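Local coordinates for FAD:protein FMN transferase (Pseudomonas stutzeri ATCC 14405 = CCUG 16156, PDB 5MGY) that probably transfers FMN from FAD onto a threonine of a target protein, releasing AMP, in a reaction that depends on magnesium or manganese, at residues E63-L68 and E74-M79; S178-I183 and S197-A202; A202-R207 and G228-Y233. One frame throughout, in Å; residues are numbered along the deposited sequence.

Contact 1 (E63-L68 and E74-M79); sequences ERFNAL and EPMPDM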
ATOM      1  N   GLU A  63       0.894  -9.411  16.323  1.00 45.53           N
ATOM      2  CA  GLU A  63       1.506  -9.008  17.634  1.00 47.29           C
ATOM      3  C   GLU A  63       1.923 -10.158  18.531  1.00 45.78           C
ATOM      4  O   GLU A  63       2.879 -10.009  19.315  1.00 46.43           O
ATOM      5  CB  GLU A  63       0.658  -8.035  18.457  1.00 49.35           C
ATOM      6  CG  GLU A  63       0.758  -6.581  17.976  1.00 52.51           C
ATOM      7  CD  GLU A  63       2.108  -5.896  18.213  1.00 53.66           C
ATOM      8  OE1 GLU A  63       2.383  -5.557  19.370  1.00 57.17           O
ATOM      9  OE2 GLU A  63       2.855  -5.638  17.242  1.00 55.21           O
ATOM     10  N   ARG A  64       1.222 -11.281  18.421  1.00 42.39           N
ATOM     11  CA  ARG A  64       1.646 -12.477  19.089  1.00 40.97           C
ATOM     12  C   ARG A  64       3.013 -12.944  18.531  1.00 39.78           C
ATOM     13  O   ARG A  64       3.925 -13.232  19.300  1.00 38.53           O
ATOM     14  CB  ARG A  64       0.570 -13.542  18.930  1.00 42.85           C
ATOM     15  CG  ARG A  64       0.784 -14.777  19.787  1.00 44.00           C
ATOM     16  CD  ARG A  64      -0.274 -15.819  19.544  1.00 44.49           C
ATOM     17  NE  ARG A  64      -0.006 -16.609  18.318  1.00 45.13           N
ATOM     18  CZ  ARG A  64      -0.747 -16.606  17.213  1.00 41.66           C
ATOM     19  NH1 ARG A  64      -1.825 -15.818  17.149  1.00 41.15           N
ATOM     20  NH2 ARG A  64      -0.392 -17.378  16.174  1.00 40.04           N
ATOM     21  N   PHE A  65       3.141 -12.979  17.199  1.00 39.52           N
ATOM     22  CA  PHE A  65       4.439 -13.238  16.512  1.00 37.41           C
ATOM     23  C   PHE A  65       5.546 -12.244  16.878  1.00 38.14           C
ATOM     24  O   PHE A  65       6.673 -12.621  17.163  1.00 38.31           O
ATOM     25  CB  PHE A  65       4.277 -13.219  15.006  1.00 35.63           C
ATOM     26  CG  PHE A  65       5.495 -13.664  14.281  1.00 33.84           C
ATOM     27  CD1 PHE A  65       5.871 -14.994  14.317  1.00 32.86           C
ATOM     28  CD2 PHE A  65       6.293 -12.754  13.607  1.00 33.00           C
ATOM     29  CE1 PHE A  65       7.012 -15.420  13.694  1.00 32.11           C
ATOM     30  CE2 PHE A  65       7.433 -13.170  12.983  1.00 31.46           C
ATOM     31  CZ  PHE A  65       7.793 -14.499  13.024  1.00 31.78           C
ATOM     32  N   ASN A  66       5.202 -10.974  16.923  1.00 40.20           N
ATOM     33  CA  ASN A  66       6.191  -9.940  17.257  1.00 41.45           C
ATOM     34  C   ASN A  66       6.719 -10.032  18.664  1.00 41.56           C
ATOM     35  O   ASN A  66       7.832  -9.629  18.905  1.00 43.16           O
ATOM     36  CB  ASN A  66       5.636  -8.516  17.018  1.00 38.63           C
ATOM     37  CG  ASN A  66       5.451  -8.199  15.562  1.00 33.67           C
ATOM     38  OD1 ASN A  66       5.805  -8.971  14.668  1.00 27.97           O
ATOM     39  ND2 ASN A  66       4.837  -7.075  15.319  1.00 34.92           N
ATOM     40  N   ALA A  67       5.920 -10.555  19.592  1.00 43.08           N
ATOM     41  CA  ALA A  67       6.391 -10.663  20.989  1.00 39.20           C
ATOM     42  C   ALA A  67       7.430 -11.759  21.194  1.00 37.51           C
ATOM     43  O   ALA A  67       8.207 -11.672  22.116  1.00 38.91           O
ATOM     44  CB  ALA A  67       5.241 -10.843  21.909  1.00 38.74           C
ATOM     45  N   LEU A  68       7.458 -12.757  20.319  1.00 37.12           N
ATOM     46  CA  LEU A  68       8.327 -13.882  20.463  1.00 37.87           C
ATOM     47  C   LEU A  68       9.811 -13.537  20.322  1.00 39.32           C
ATOM     48  O   LEU A  68      10.164 -12.530  19.768  1.00 38.22           O
ATOM     49  CB  LEU A  68       7.935 -14.945  19.453  1.00 39.03           C
ATOM     50  CG  LEU A  68       6.885 -16.037  19.776  1.00 39.17           C
ATOM     51  CD1 LEU A  68       5.882 -15.752  20.892  1.00 38.63           C
ATOM     52  CD2 LEU A  68       6.138 -16.413  18.526  1.00 38.24           C
ATOM     53  N   GLU A  74       6.338 -20.241  14.953  1.00 43.44           N
ATOM     54  CA  GLU A  74       5.047 -20.064  15.557  1.00 43.67           C
ATOM     55  C   GLU A  74       3.975 -20.233  14.496  1.00 47.55           C
ATOM     56  O   GLU A  74       4.076 -19.623  13.416  1.00 52.09           O
ATOM     57  CB  GLU A  74       4.972 -18.693  16.139  1.00 41.49           C
ATOM     58  CG  GLU A  74       3.635 -18.351  16.757  1.00 43.79           C
ATOM     59  CD  GLU A  74       3.414 -18.921  18.165  1.00 46.20           C
ATOM     60  OE1 GLU A  74       4.280 -19.676  18.668  1.00 51.70           O
ATOM     61  OE2 GLU A  74       2.392 -18.572  18.810  1.00 45.42           O
ATOM     62  N   PRO A  75       2.928 -21.052  14.777  1.00 52.16           N
ATOM     63  CA  PRO A  75       1.860 -21.162  13.752  1.00 52.31           C
ATOM     64  C   PRO A  75       1.162 -19.808  13.493  1.00 47.35           C
ATOM     65  O   PRO A  75       0.994 -18.999  14.425  1.00 42.29           O
ATOM     66  CB  PRO A  75       0.899 -22.204  14.343  1.00 55.11           C
ATOM     67  CG  PRO A  75       1.648 -22.869  15.430  1.00 55.68           C
ATOM     68  CD  PRO A  75       2.617 -21.868  15.958  1.00 52.55           C
ATOM     69  N   MET A  76       0.834 -19.550  12.229  1.00 45.20           N
ATOM     70  CA  MET A  76       0.202 -18.270  11.831  1.00 43.39           C
ATOM     71  C   MET A  76      -0.884 -18.493  10.807  1.00 41.87           C
ATOM     72  O   MET A  76      -0.811 -19.419   9.969  1.00 41.05           O
ATOM     73  CB  MET A  76       1.211 -17.261  11.218  1.00 42.14           C
ATOM     74  CG  MET A  76       2.331 -16.796  12.121  1.00 42.17           C
ATOM     75  SD  MET A  76       1.754 -15.877  13.530  1.00 44.72           S
ATOM     76  CE  MET A  76       1.360 -14.362  12.740  1.00 41.83           C
ATOM     77  N   PRO A  77      -1.854 -17.592  10.797  1.00 41.30           N
ATOM     78  CA  PRO A  77      -2.901 -17.790   9.815  1.00 44.08           C
ATOM     79  C   PRO A  77      -2.497 -17.561   8.335  1.00 50.75           C
ATOM     80  O   PRO A  77      -1.392 -17.073   8.033  1.00 54.47           O
ATOM     81  CB  PRO A  77      -3.973 -16.811  10.261  1.00 42.49           C
ATOM     82  CG  PRO A  77      -3.438 -16.002  11.371  1.00 40.51           C
ATOM     83  CD  PRO A  77      -2.013 -16.350  11.562  1.00 39.79           C
ATOM     84  N   ASP A  78      -3.400 -17.948   7.432  1.00 57.75           N
ATOM     85  CA  ASP A  78      -3.198 -17.850   5.971  1.00 56.53           C
ATOM     86  C   ASP A  78      -2.786 -16.467   5.474  1.00 50.27           C
ATOM     87  O   ASP A  78      -1.790 -16.364   4.769  1.00 45.56           O
ATOM     88  CB  ASP A  78      -4.476 -18.332   5.250  1.00 59.68           C
ATOM     89  CG  ASP A  78      -4.650 -19.889   5.295  1.00 62.12           C
ATOM     90  OD1 ASP A  78      -3.717 -20.664   5.697  1.00 56.77           O
ATOM     91  OD2 ASP A  78      -5.750 -20.332   4.895  1.00 61.85           O
ATOM     92  N   MET A  79      -3.546 -15.436   5.870  1.00 48.05           N
ATOM     93  CA  MET A  79      -3.265 -14.059   5.488  1.00 45.96           C
ATOM     94  C   MET A  79      -1.836 -13.677   5.727  1.00 47.93           C
ATOM     95  O   MET A  79      -1.223 -13.040   4.858  1.00 58.26           O
ATOM     96  CB  MET A  79      -4.069 -13.045   6.273  1.00 44.98           C
ATOM     97  CG  MET A  79      -5.393 -12.748   5.668  1.00 48.09           C
ATOM     98  SD  MET A  79      -6.176 -11.439   6.624  1.00 54.87           S
ATOM     99  CE  MET A  79      -7.877 -11.690   6.006  1.00 55.70           C
TER
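Arg64 reaches from the helix across to Glu74, where its NE lies 3.1 Å from Glu74 OE2 in a salt bridge that is also a nearly straight hydrogen bond. The oxygen sits in the guanidinium plane and accepts through its anti lone pair, while the two planar groups are turned 44° from each other. Along the same edge, Arg64 NH2 points at Pro75 O, 2.8 Å away, but the 116° angle makes this bond weak. The long arm suits arginine: extended through chi1 and chi2, it then bends at chi3 (80°), which brings NE and NH2 to Glu74 and Pro75. Arg64 NH1 forms a salt bridge with Asp61 at the start of helix 61-67, so the guanidinium is gripped by two carboxylates.

Beside the salt bridge, Leu68 CD2 rests 3.5 Å from Glu74 CB, its apolar branch suited to the methylene part of that glutamate, which it crosses at about a right angle. Met76, bent at chi2 and chi3, folds its flexible thioether back so that CE comes 3.9 Å from Phe65 CB; its sulfur stands obliquely to the Phe65 ring, 5.2 Å from the centroid, as a Met-aromatic contact. The buried, apolar Phe65 suits such neighbours.

Both Phe65 and Met76 also touch Leu145 of strand 144-147, the central strand of a small three-stranded antiparallel sheet. Helix 61-67 packs beside edge strand 73-75, and Pro77 takes the N-cap position of helix 78-93.

Contact 2 (S178-I183 and S197-A202); sequences SYLVEI and SPWRIA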
ATOM      1  N   SER A 178     -18.913  -5.011 -12.462  1.00 40.10           N
ATOM      2  CA  SER A 178     -18.388  -3.702 -12.620  1.00 38.43           C
ATOM      3  C   SER A 178     -18.409  -3.018 -11.266  1.00 39.80           C
ATOM      4  O   SER A 178     -19.427  -3.044 -10.584  1.00 39.00           O
ATOM      5  CB  SER A 178     -19.197  -2.988 -13.656  1.00 35.93           C
ATOM      6  OG  SER A 178     -18.812  -1.661 -13.632  1.00 39.18           O
ATOM      7  N   TYR A 179     -17.285  -2.404 -10.888  1.00 42.56           N
ATOM      8  CA  TYR A 179     -17.063  -1.899  -9.505  1.00 44.47           C
ATOM      9  C   TYR A 179     -15.846  -0.937  -9.419  1.00 46.77           C
ATOM     10  O   TYR A 179     -14.963  -0.966 -10.288  1.00 50.02           O
ATOM     11  CB  TYR A 179     -16.852  -3.080  -8.541  1.00 42.97           C
ATOM     12  CG  TYR A 179     -15.733  -3.929  -8.978  1.00 43.02           C
ATOM     13  CD1 TYR A 179     -14.444  -3.544  -8.726  1.00 45.67           C
ATOM     14  CD2 TYR A 179     -15.947  -5.107  -9.701  1.00 46.09           C
ATOM     15  CE1 TYR A 179     -13.356  -4.286  -9.185  1.00 50.04           C
ATOM     16  CE2 TYR A 179     -14.865  -5.883 -10.160  1.00 48.25           C
ATOM     17  CZ  TYR A 179     -13.549  -5.457  -9.900  1.00 50.87           C
ATOM     18  OH  TYR A 179     -12.402  -6.151 -10.336  1.00 56.56           O
ATOM     19  N   LEU A 180     -15.809  -0.106  -8.386  1.00 46.13           N
ATOM     20  CA  LEU A 180     -14.641   0.709  -8.043  1.00 45.78           C
ATOM     21  C   LEU A 180     -14.553   0.607  -6.555  1.00 41.38           C
ATOM     22  O   LEU A 180     -15.460   1.078  -5.900  1.00 40.14           O
ATOM     23  CB  LEU A 180     -14.841   2.198  -8.417  1.00 49.75           C
ATOM     24  CG  LEU A 180     -13.941   3.277  -7.732  1.00 48.38           C
ATOM     25  CD1 LEU A 180     -12.506   3.062  -8.103  1.00 49.66           C
ATOM     26  CD2 LEU A 180     -14.285   4.686  -8.154  1.00 47.87           C
ATOM     27  N   VAL A 181     -13.483   0.022  -6.035  1.00 36.93           N
ATOM     28  CA  VAL A 181     -13.339  -0.208  -4.595  1.00 37.53           C
ATOM     29  C   VAL A 181     -12.188   0.642  -4.090  1.00 40.60           C
ATOM     30  O   VAL A 181     -11.110   0.459  -4.570  1.00 41.30           O
ATOM     31  CB  VAL A 181     -12.965  -1.661  -4.365  1.00 35.58           C
ATOM     32  CG1 VAL A 181     -12.818  -1.983  -2.940  1.00 35.95           C
ATOM     33  CG2 VAL A 181     -14.065  -2.547  -4.750  1.00 35.02           C
ATOM     34  N   GLU A 182     -12.375   1.530  -3.119  1.00 43.21           N
ATOM     35  CA  GLU A 182     -11.259   2.312  -2.600  1.00 45.78           C
ATOM     36  C   GLU A 182     -11.105   2.142  -1.085  1.00 43.68           C
ATOM     37  O   GLU A 182     -12.050   2.402  -0.361  1.00 43.26           O
ATOM     38  CB  GLU A 182     -11.426   3.777  -3.005  1.00 52.96           C
ATOM     39  CG  GLU A 182     -10.537   4.806  -2.254  1.00 59.93           C
ATOM     40  CD  GLU A 182     -11.235   5.476  -1.033  1.00 71.69           C
ATOM     41  OE1 GLU A 182     -10.657   5.673   0.042  1.00 80.75           O
ATOM     42  OE2 GLU A 182     -12.411   5.833  -1.073  1.00 75.43           O
ATOM     43  N   ILE A 183      -9.923   1.727  -0.608  1.00 41.46           N
ATOM     44  CA  ILE A 183      -9.686   1.540   0.833  1.00 41.67           C
ATOM     45  C   ILE A 183      -8.496   2.403   1.166  1.00 43.63           C
ATOM     46  O   ILE A 183      -7.420   2.122   0.701  1.00 41.50           O
ATOM     47  CB  ILE A 183      -9.469   0.067   1.196  1.00 39.70           C
ATOM     48  CG1 ILE A 183     -10.730  -0.726   0.795  1.00 41.46           C
ATOM     49  CG2 ILE A 183      -9.174  -0.107   2.688  1.00 39.18           C
ATOM     50  CD1 ILE A 183     -10.594  -2.239   0.851  1.00 43.35           C
ATOM     51  N   SER A 197     -19.819   4.301 -19.843  1.00 53.38           N
ATOM     52  CA  SER A 197     -18.613   5.021 -19.434  1.00 53.57           C
ATOM     53  C   SER A 197     -17.626   4.183 -18.600  1.00 52.04           C
ATOM     54  O   SER A 197     -18.012   3.210 -18.012  1.00 47.56           O
ATOM     55  CB  SER A 197     -18.983   6.339 -18.733  1.00 55.94           C
ATOM     56  OG  SER A 197     -19.106   6.238 -17.364  1.00 62.66           O
ATOM     57  N   PRO A 198     -16.361   4.564 -18.542  1.00 51.73           N
ATOM     58  CA  PRO A 198     -15.430   3.905 -17.691  1.00 50.81           C
ATOM     59  C   PRO A 198     -15.300   4.557 -16.305  1.00 47.19           C
ATOM     60  O   PRO A 198     -15.704   5.723 -16.050  1.00 47.31           O
ATOM     61  CB  PRO A 198     -14.135   4.079 -18.456  1.00 51.45           C
ATOM     62  CG  PRO A 198     -14.233   5.494 -18.950  1.00 53.82           C
ATOM     63  CD  PRO A 198     -15.696   5.618 -19.274  1.00 51.99           C
ATOM     64  N   TRP A 199     -14.698   3.759 -15.431  1.00 45.47           N
ATOM     65  CA  TRP A 199     -14.232   4.231 -14.148  1.00 45.06           C
ATOM     66  C   TRP A 199     -12.922   5.055 -14.337  1.00 45.42           C
ATOM     67  O   TRP A 199     -11.976   4.649 -15.006  1.00 39.95           O
ATOM     68  CB  TRP A 199     -13.985   3.043 -13.230  1.00 42.60           C
ATOM     69  CG  TRP A 199     -15.202   2.174 -12.977  1.00 39.26           C
ATOM     70  CD1 TRP A 199     -15.419   0.924 -13.485  1.00 36.63           C
ATOM     71  CD2 TRP A 199     -16.306   2.463 -12.112  1.00 35.19           C
ATOM     72  NE1 TRP A 199     -16.593   0.432 -13.018  1.00 35.84           N
ATOM     73  CE2 TRP A 199     -17.156   1.344 -12.159  1.00 35.93           C
ATOM     74  CE3 TRP A 199     -16.619   3.525 -11.259  1.00 35.92           C
ATOM     75  CZ2 TRP A 199     -18.345   1.271 -11.425  1.00 35.26           C
ATOM     76  CZ3 TRP A 199     -17.793   3.465 -10.533  1.00 36.77           C
ATOM     77  CH2 TRP A 199     -18.661   2.344 -10.640  1.00 35.73           C
ATOM     78  N   ARG A 200     -12.879   6.218 -13.719  1.00 50.94           N
ATOM     79  CA  ARG A 200     -11.746   7.089 -13.847  1.00 56.03           C
ATOM     80  C   ARG A 200     -11.204   7.547 -12.518  1.00 55.71           C
ATOM     81  O   ARG A 200     -11.974   7.833 -11.569  1.00 57.51           O
ATOM     82  CB  ARG A 200     -12.197   8.325 -14.589  1.00 66.80           C
ATOM     83  CG  ARG A 200     -12.887   8.068 -15.921  1.00 69.09           C
ATOM     84  CD  ARG A 200     -13.139   9.401 -16.587  1.00 73.56           C
ATOM     85  NE  ARG A 200     -12.736   9.316 -17.979  1.00 77.80           N
ATOM     86  CZ  ARG A 200     -13.572   9.378 -19.004  1.00 83.25           C
ATOM     87  NH1 ARG A 200     -14.893   9.525 -18.807  1.00 86.50           N
ATOM     88  NH2 ARG A 200     -13.091   9.259 -20.233  1.00 80.35           N
ATOM     89  N   ILE A 201      -9.887   7.636 -12.443  1.00 56.71           N
ATOM     90  CA  ILE A 201      -9.259   8.245 -11.296  1.00 61.18           C
ATOM     91  C   ILE A 201      -8.444   9.450 -11.835  1.00 59.35           C
ATOM     92  O   ILE A 201      -8.097   9.547 -13.038  1.00 45.55           O
ATOM     93  CB  ILE A 201      -8.460   7.179 -10.463  1.00 67.70           C
ATOM     94  CG1 ILE A 201      -8.075   7.649  -9.038  1.00 80.26           C
ATOM     95  CG2 ILE A 201      -7.176   6.770 -11.167  1.00 66.06           C
ATOM     96  CD1 ILE A 201      -9.193   8.118  -8.104  1.00 83.87           C
ATOM     97  N   ALA A 202      -8.180  10.384 -10.920  1.00 63.15           N
ATOM     98  CA  ALA A 202      -7.253  11.507 -11.138  1.00 63.32           C
ATOM     99  C   ALA A 202      -5.950  11.327 -10.344  1.00 59.85           C
ATOM    100  O   ALA A 202      -5.987  11.104  -9.126  1.00 61.40           O
ATOM    101  CB  ALA A 202      -7.925  12.798 -10.693  1.00 69.46           C
TER
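Ser178 OG takes the indole N-H of Trp199, with NE1 3.1 Å away and an angle of 148° at the hydrogen. The hydroxyl lies at the indole edge, close to the ring plane, and it also bonds to the carbonyl oxygen of Arg192. A small serine fits here because its oxygen can meet the buried N-H and a backbone carbonyl together, and this bond helps to fix how the large ring is turned.

One face of the indole lies against the strand. Leu180 CB stands over the six-membered ring, 4.0 Å from its centroid and 24° off the normal, in a CH-pi contact, and approaches Trp199 CE3 most closely, at 3.6 Å. Over the same face, toward the rim, is Tyr179 O, which is 3.5 Å from Trp199 NE1 but badly placed to accept from it. The CA atoms of Leu180 and Trp199 lie 7.1 Å apart, and Trp199, with CG anti to its own carbonyl carbon (chi1 -59°), bridges that distance; it also touches Lys25 and Ala189 on the strands flanking 179-183.

No backbone hydrogen bond joins the two segments: Trp199 carries most of their contact and helps to pack strand 199-205 of the antiparallel hairpin 199-205/213-219 against the large antiparallel sheet of this ApbE-family fold.

Contact 3 (A202-R207 and G228-Y233); sequences AIEAPR and GDYRNY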
ATOM      1  N   ALA A 202      -8.180  10.384 -10.920  1.00 63.15           N
ATOM      2  CA  ALA A 202      -7.253  11.507 -11.138  1.00 63.32           C
ATOM      3  C   ALA A 202      -5.950  11.327 -10.344  1.00 59.85           C
ATOM      4  O   ALA A 202      -5.987  11.104  -9.126  1.00 61.40           O
ATOM      5  CB  ALA A 202      -7.925  12.798 -10.693  1.00 69.46           C
ATOM      6  N   ILE A 203      -4.806  11.441 -11.017  1.00 53.80           N
ATOM      7  CA  ILE A 203      -3.551  11.551 -10.321  1.00 52.13           C
ATOM      8  C   ILE A 203      -3.209  13.037 -10.270  1.00 56.15           C
ATOM      9  O   ILE A 203      -3.316  13.724 -11.313  1.00 50.23           O
ATOM     10  CB  ILE A 203      -2.473  10.760 -11.040  1.00 49.81           C
ATOM     11  CG1 ILE A 203      -2.884   9.293 -11.087  1.00 47.25           C
ATOM     12  CG2 ILE A 203      -1.144  10.906 -10.303  1.00 51.80           C
ATOM     13  CD1 ILE A 203      -2.236   8.443 -12.150  1.00 44.52           C
ATOM     14  N   GLU A 204      -2.804  13.515  -9.082  1.00 58.37           N
ATOM     15  CA  GLU A 204      -2.328  14.896  -8.942  1.00 63.96           C
ATOM     16  C   GLU A 204      -0.966  15.103  -9.643  1.00 67.45           C
ATOM     17  O   GLU A 204      -0.056  14.242  -9.579  1.00 64.85           O
ATOM     18  CB  GLU A 204      -2.215  15.312  -7.469  1.00 66.41           C
ATOM     19  CG  GLU A 204      -3.525  15.501  -6.726  1.00 68.50           C
ATOM     20  CD  GLU A 204      -4.397  16.578  -7.349  1.00 72.54           C
ATOM     21  OE1 GLU A 204      -4.067  17.792  -7.295  1.00 87.53           O
ATOM     22  OE2 GLU A 204      -5.415  16.198  -7.905  1.00 70.32           O
ATOM     23  N   ALA A 205      -0.841  16.258 -10.280  1.00 70.09           N
ATOM     24  CA  ALA A 205       0.232  16.503 -11.241  1.00 73.05           C
ATOM     25  C   ALA A 205       0.642  17.980 -11.198  1.00 73.82           C
ATOM     26  O   ALA A 205       0.546  18.721 -12.182  1.00 74.70           O
ATOM     27  CB  ALA A 205      -0.208  16.075 -12.637  1.00 73.60           C
ATOM     28  N   PRO A 206       1.133  18.402 -10.050  1.00 75.48           N
ATOM     29  CA  PRO A 206       1.310  19.806  -9.841  1.00 83.61           C
ATOM     30  C   PRO A 206       2.306  20.490 -10.763  1.00 87.36           C
ATOM     31  O   PRO A 206       3.205  19.893 -11.345  1.00 74.07           O
ATOM     32  CB  PRO A 206       1.776  19.914  -8.373  1.00 80.20           C
ATOM     33  CG  PRO A 206       1.635  18.586  -7.825  1.00 78.42           C
ATOM     34  CD  PRO A 206       1.718  17.644  -8.963  1.00 76.91           C
ATOM     35  N   ARG A 207       2.112  21.812 -10.834  1.00 99.73           N
ATOM     36  CA  ARG A 207       2.902  22.672 -11.645  1.00104.85           C
ATOM     37  C   ARG A 207       3.272  23.758 -10.722  1.00 98.13           C
ATOM     38  O   ARG A 207       4.027  23.475  -9.799  1.00 86.67           O
ATOM     39  CB  ARG A 207       2.049  23.144 -12.761  1.00120.07           C
ATOM     40  CG  ARG A 207       2.791  23.545 -14.004  1.00126.35           C
ATOM     41  CD  ARG A 207       1.909  24.367 -14.943  1.00133.33           C
ATOM     42  NE  ARG A 207       2.267  24.024 -16.309  1.00138.40           N
ATOM     43  CZ  ARG A 207       1.501  24.076 -17.394  1.00143.38           C
ATOM     44  NH1 ARG A 207       0.228  24.450 -17.381  1.00149.64           N
ATOM     45  NH2 ARG A 207       2.067  23.720 -18.523  1.00141.95           N
ATOM     46  N   GLY A 228       2.749   8.899  -0.388  1.00 51.22           N
ATOM     47  CA  GLY A 228       2.937  10.318  -0.204  1.00 55.09           C
ATOM     48  C   GLY A 228       1.818  11.127  -0.849  1.00 57.46           C
ATOM     49  O   GLY A 228       0.956  10.583  -1.571  1.00 57.67           O
ATOM     50  N   ASP A 229       1.826  12.424  -0.529  1.00 59.57           N
ATOM     51  CA  ASP A 229       0.910  13.438  -1.085  1.00 64.20           C
ATOM     52  C   ASP A 229       1.646  14.761  -1.279  1.00 64.16           C
ATOM     53  O   ASP A 229       2.126  15.313  -0.304  1.00 71.03           O
ATOM     54  CB  ASP A 229      -0.300  13.660  -0.163  1.00 64.76           C
ATOM     55  CG  ASP A 229      -1.291  14.752  -0.691  1.00 67.58           C
ATOM     56  OD1 ASP A 229      -2.331  14.951  -0.034  1.00 64.78           O
ATOM     57  OD2 ASP A 229      -1.059  15.400  -1.749  1.00 70.69           O
ATOM     58  N   TYR A 230       1.678  15.302  -2.498  1.00 62.08           N
ATOM     59  CA  TYR A 230       2.598  16.390  -2.779  1.00 66.17           C
ATOM     60  C   TYR A 230       2.389  17.607  -1.882  1.00 67.41           C
ATOM     61  O   TYR A 230       3.323  18.386  -1.610  1.00 65.94           O
ATOM     62  CB  TYR A 230       2.561  16.761  -4.227  1.00 67.03           C
ATOM     63  CG  TYR A 230       1.405  17.608  -4.604  1.00 76.77           C
ATOM     64  CD1 TYR A 230       1.509  19.016  -4.565  1.00 85.02           C
ATOM     65  CD2 TYR A 230       0.204  17.036  -5.034  1.00 77.82           C
ATOM     66  CE1 TYR A 230       0.416  19.813  -4.951  1.00 87.64           C
ATOM     67  CE2 TYR A 230      -0.872  17.823  -5.422  1.00 80.70           C
ATOM     68  CZ  TYR A 230      -0.782  19.216  -5.383  1.00 87.51           C
ATOM     69  OH  TYR A 230      -1.859  20.026  -5.791  1.00 90.84           O
ATOM     70  N   ARG A 231       1.169  17.712  -1.371  1.00 74.09           N
ATOM     71  CA  ARG A 231       0.845  18.706  -0.367  1.00 82.32           C
ATOM     72  C   ARG A 231       1.576  18.546   0.976  1.00 79.13           C
ATOM     73  O   ARG A 231       1.862  19.548   1.619  1.00 82.56           O
ATOM     74  CB  ARG A 231      -0.675  18.875  -0.231  1.00 85.68           C
ATOM     75  CG  ARG A 231      -1.239  19.575  -1.474  1.00 95.17           C
ATOM     76  CD  ARG A 231      -2.767  19.694  -1.501  1.00105.61           C
ATOM     77  NE  ARG A 231      -3.366  18.812  -2.520  1.00115.13           N
ATOM     78  CZ  ARG A 231      -3.929  17.610  -2.302  1.00117.52           C
ATOM     79  NH1 ARG A 231      -4.424  16.929  -3.344  1.00115.18           N
ATOM     80  NH2 ARG A 231      -4.003  17.070  -1.070  1.00115.04           N
ATOM     81  N   ASN A 232       1.921  17.326   1.387  1.00 81.21           N
ATOM     82  CA  ASN A 232       2.789  17.113   2.583  1.00 89.10           C
ATOM     83  C   ASN A 232       4.234  16.879   2.221  1.00 82.89           C
ATOM     84  O   ASN A 232       4.664  15.747   2.020  1.00 84.08           O
ATOM     85  CB  ASN A 232       2.324  15.911   3.402  1.00 96.48           C
ATOM     86  CG  ASN A 232       0.994  16.142   4.054  1.00102.53           C
ATOM     87  OD1 ASN A 232       0.673  17.252   4.474  1.00114.07           O
ATOM     88  ND2 ASN A 232       0.188  15.097   4.121  1.00 99.27           N
ATOM     89  N   TYR A 233       4.981  17.951   2.132  1.00 74.59           N
ATOM     90  CA  TYR A 233       6.360  17.847   1.861  1.00 73.59           C
ATOM     91  C   TYR A 233       6.902  18.855   2.850  1.00 80.95           C
ATOM     92  O   TYR A 233       6.527  20.015   2.831  1.00 83.77           O
ATOM     93  CB  TYR A 233       6.643  18.154   0.381  1.00 71.60           C
ATOM     94  CG  TYR A 233       8.081  17.929   0.051  1.00 70.21           C
ATOM     95  CD1 TYR A 233       8.507  16.732  -0.456  1.00 70.61           C
ATOM     96  CD2 TYR A 233       9.028  18.923   0.286  1.00 67.61           C
ATOM     97  CE1 TYR A 233       9.839  16.529  -0.724  1.00 70.14           C
ATOM     98  CE2 TYR A 233      10.339  18.710   0.051  1.00 67.16           C
ATOM     99  CZ  TYR A 233      10.735  17.526  -0.451  1.00 68.42           C
ATOM    100  OH  TYR A 233      12.049  17.390  -0.691  1.00 76.80           O
TER
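Pro206 and Tyr230 approach from opposite directions, the proline ring lying over one face of the phenol with its CG above the ring centre, in what is best read as a CH-pi contact whose exact closeness is doubtful. Proline suits the place because its compact, rigid ring offers C-H groups to the aromatic face. On the other face lies Arg231 CG, 3.8 Å above the plane and toward the rim, so the tyrosine is sandwiched between Arg231 and Pro206. Tyr230 CG sits between its backbone N and carbonyl carbon (chi1 79°), which sends the ring out from the turn toward strand 199-205.

That turn is a type I beta turn from Asp229 to Asn232, reinforced by an Asx turn in which Asp229 OD2 accepts from Arg231 N at 3.2 Å. Asp229 suits this corner twice over, since its OD1 also forms a salt bridge with Arg231 NH2, 2.9 Å away.

Glu204 runs obliquely to the tyrosine, its CB 3.5 Å from CE2 of Tyr230, and its carboxylate is nearly coplanar with the ring (12°). From there OE1 accepts only a weak hydrogen bond from Tyr230 OH, at 3.5 Å. Arg231 NH1 stays 4.1 Å from Glu204 OE1, beyond a salt bridge, though the opposite charges probably still attract. Phe306 meets Tyr230 edge-to-face.

Overall arrangement
Contacts 2 and 3 follow one another along strand 199-205 and share Ala202, with centres about 20 Å apart. Both 179-183 and 222-227 belong to the eight-stranded antiparallel sheet, so strand 199-205 meets strand 179-183 of that sheet near its start and the loop after strand 222-227 near its end. Contact 1 lies on the opposite side of the chain's centre, about 34 Å from contact 2 and 37 Å from contact 3 between centres, and touches neither. None of the three includes Ser157, Asp271 or Thr275, the ligands of the magnesium ion; all lie away from that site.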